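Local coordinates for protein Can2 (Sulfobacillus thermosulfidooxidans, PDB 7BDV) that binds the second messenger cyclic tetra-adenylate through its CARF domain and acts as a dual-specificity nuclease in type III CRISPR defence, at residues Y247-Q252 with H358-W363. Numbering follows the deposited sequence.
Sequences YSLLRQ and HQLIKW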
loop_
_atom_site.group_PDB
_atom_site.type_symbol
_atom_site.label_atom_id
_atom_site.label_comp_id
_atom_site.label_asym_id
_atom_site.label_seq_id
_atom_site.Cartn_x
_atom_site.Cartn_y
_atom_site.Cartn_z
ATOM N N TYR A 247 8.376 -22.228 -8.659
ATOM C CA TYR A 247 9.649 -21.772 -9.278
ATOM C C TYR A 247 9.855 -22.514 -10.598
ATOM O O TYR A 247 10.221 -21.904 -11.594
ATOM C CB TYR A 247 10.809 -22.018 -8.310
ATOM C CG TYR A 247 12.102 -21.428 -8.791
ATOM C CD1 TYR A 247 12.348 -20.083 -8.597
ATOM C CD2 TYR A 247 13.074 -22.188 -9.418
ATOM C CE1 TYR A 247 13.563 -19.514 -8.961
ATOM C CE2 TYR A 247 14.263 -21.620 -9.853
ATOM C CZ TYR A 247 14.508 -20.279 -9.625
ATOM O OH TYR A 247 15.688 -19.716 -10.032
ATOM N N SER A 248 9.538 -23.811 -10.640
ATOM C CA SER A 248 9.689 -24.674 -11.846
ATOM C C SER A 248 8.687 -24.268 -12.941
ATOM O O SER A 248 9.063 -24.307 -14.128
ATOM C CB SER A 248 9.635 -26.150 -11.494
ATOM O OG SER A 248 8.330 -26.571 -11.170
ATOM N N LEU A 249 7.467 -23.839 -12.602
ATOM C CA LEU A 249 6.538 -23.257 -13.622
ATOM C C LEU A 249 7.195 -21.986 -14.220
ATOM O O LEU A 249 7.071 -21.735 -15.447
ATOM C CB LEU A 249 5.172 -22.918 -12.996
ATOM C CG LEU A 249 4.292 -24.112 -12.599
ATOM C CD1 LEU A 249 2.908 -23.666 -12.136
ATOM C CD2 LEU A 249 4.079 -25.037 -13.766
ATOM N N LEU A 250 7.871 -21.177 -13.406
ATOM C CA LEU A 250 8.474 -19.906 -13.900
ATOM C C LEU A 250 9.687 -20.217 -14.796
ATOM O O LEU A 250 9.887 -19.478 -15.773
ATOM C CB LEU A 250 8.803 -18.988 -12.726
ATOM C CG LEU A 250 7.553 -18.471 -12.007
ATOM C CD1 LEU A 250 7.905 -17.825 -10.698
ATOM C CD2 LEU A 250 6.753 -17.521 -12.886
ATOM N N ARG A 251 10.423 -21.290 -14.530
ATOM C CA ARG A 251 11.521 -21.760 -15.422
ATOM C C ARG A 251 10.935 -22.233 -16.758
ATOM O O ARG A 251 11.475 -21.874 -17.799
ATOM C CB ARG A 251 12.304 -22.886 -14.760
ATOM C CG ARG A 251 13.129 -22.430 -13.563
ATOM C CD ARG A 251 14.140 -23.495 -13.180
ATOM N NE ARG A 251 15.126 -23.721 -14.234
ATOM N N GLN A 252 9.829 -22.995 -16.759
ATOM C CA GLN A 252 9.139 -23.386 -18.010
ATOM C C GLN A 252 8.751 -22.130 -18.776
ATOM O O GLN A 252 9.128 -22.027 -20.005
ATOM C CB GLN A 252 7.868 -24.222 -17.767
ATOM C CG GLN A 252 8.117 -25.613 -17.228
ATOM C CD GLN A 252 6.802 -26.351 -17.083
ATOM O OE1 GLN A 252 5.919 -26.264 -17.945
ATOM N NE2 GLN A 252 6.650 -27.030 -15.961
ATOM N N HIS A 358 -1.507 -21.241 -16.174
ATOM C CA HIS A 358 -2.394 -20.336 -16.929
ATOM C C HIS A 358 -2.539 -18.991 -16.211
ATOM O O HIS A 358 -2.532 -17.928 -16.918
ATOM C CB HIS A 358 -3.753 -21.007 -17.151
ATOM C CG HIS A 358 -4.664 -20.127 -17.905
ATOM N ND1 HIS A 358 -5.660 -19.409 -17.277
ATOM C CD2 HIS A 358 -4.714 -19.837 -19.230
ATOM C CE1 HIS A 358 -6.314 -18.711 -18.194
ATOM N NE2 HIS A 358 -5.760 -18.969 -19.418
ATOM N N GLN A 359 -2.687 -19.013 -14.887
ATOM C CA GLN A 359 -2.844 -17.801 -14.050
ATOM C C GLN A 359 -1.545 -16.979 -14.058
ATOM O O GLN A 359 -1.615 -15.778 -14.108
ATOM C CB GLN A 359 -3.281 -18.199 -12.639
ATOM C CG GLN A 359 -4.708 -18.720 -12.622
ATOM C CD GLN A 359 -5.228 -18.930 -11.231
ATOM O OE1 GLN A 359 -4.789 -19.817 -10.507
ATOM N NE2 GLN A 359 -6.229 -18.138 -10.887
ATOM N N LEU A 360 -0.389 -17.624 -14.013
ATOM C CA LEU A 360 0.913 -16.914 -14.053
ATOM C C LEU A 360 1.025 -16.164 -15.381
ATOM O O LEU A 360 1.401 -14.971 -15.349
ATOM C CB LEU A 360 2.043 -17.930 -13.860
ATOM C CG LEU A 360 2.288 -18.373 -12.430
ATOM C CD1 LEU A 360 3.366 -19.444 -12.385
ATOM C CD2 LEU A 360 2.748 -17.212 -11.588
ATOM N N ILE A 361 0.657 -16.798 -16.496
ATOM C CA ILE A 361 0.717 -16.187 -17.858
ATOM C C ILE A 361 -0.257 -14.993 -17.898
ATOM O O ILE A 361 0.167 -13.875 -18.360
ATOM C CB ILE A 361 0.456 -17.227 -18.958
ATOM C CG1 ILE A 361 1.566 -18.288 -19.021
ATOM C CG2 ILE A 361 0.253 -16.564 -20.318
ATOM C CD1 ILE A 361 2.930 -17.763 -19.411
ATOM N N LYS A 362 -1.481 -15.161 -17.389
ATOM C CA LYS A 362 -2.479 -14.059 -17.338
ATOM C C LYS A 362 -1.899 -12.872 -16.541
ATOM O O LYS A 362 -1.911 -11.747 -17.022
ATOM C CB LYS A 362 -3.782 -14.560 -16.704
ATOM C CG LYS A 362 -5.048 -13.909 -17.242
ATOM C CD LYS A 362 -6.302 -14.769 -17.036
ATOM C CE LYS A 362 -7.601 -14.006 -17.205
ATOM N N TRP A 363 -1.422 -13.138 -15.332
ATOM C CA TRP A 363 -0.884 -12.150 -14.372
ATOM C C TRP A 363 0.253 -11.370 -15.034
ATOM O O TRP A 363 0.206 -10.134 -14.986
ATOM C CB TRP A 363 -0.419 -12.901 -13.127
ATOM C CG TRP A 363 0.198 -12.057 -12.062
ATOM C CD1 TRP A 363 -0.327 -10.932 -11.496
ATOM C CD2 TRP A 363 1.420 -12.343 -11.368
ATOM N NE1 TRP A 363 0.529 -10.465 -10.536
ATOM C CE2 TRP A 363 1.588 -11.325 -10.420
ATOM C CE3 TRP A 363 2.381 -13.358 -11.457
ATOM C CZ2 TRP A 363 2.690 -11.280 -9.582
ATOM C CZ3 TRP A 363 3.481 -13.316 -10.624
ATOM C CH2 TRP A 363 3.635 -12.278 -9.706
#
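Within the Card1-like endonuclease domain, a PDDEXK-type nuclease fold, Leu360 of helix 356-365 meets Leu249 and Leu250 of helix 231-254, where the two helices meet over the mixed beta-sheet. The contact is small, burying 121 Å² over both segments, and wholly apolar. One methyl group carries it: Leu360 CD1 reaches between two consecutive leucines, lying 3.9 Å from Leu250 CD2. The nearest alpha carbons, Leu250 CA and Leu360 CA, are 8.1 Å apart, so the side chains bridge the helices. In Leu360, CG is anti to the carbonyl carbon (chi1 -79°), which directs the branch at the neighbouring helix. Leu250 leaves its helix at a slant to the interface, and its isobutyl group runs at about a right angle to that of Leu360. Both also touch Ile290 of strand 286-291, on the sheet beneath. Leu250 also touches Leu262 of strand 262-269 and Val279 and Phe281 of strand 279-283, and Leu360 touches Met327 of strand 325-329. Leu249 makes its approach with the root of its side chain, Leu249 CB standing 4.0 Å from Leu360 CD1.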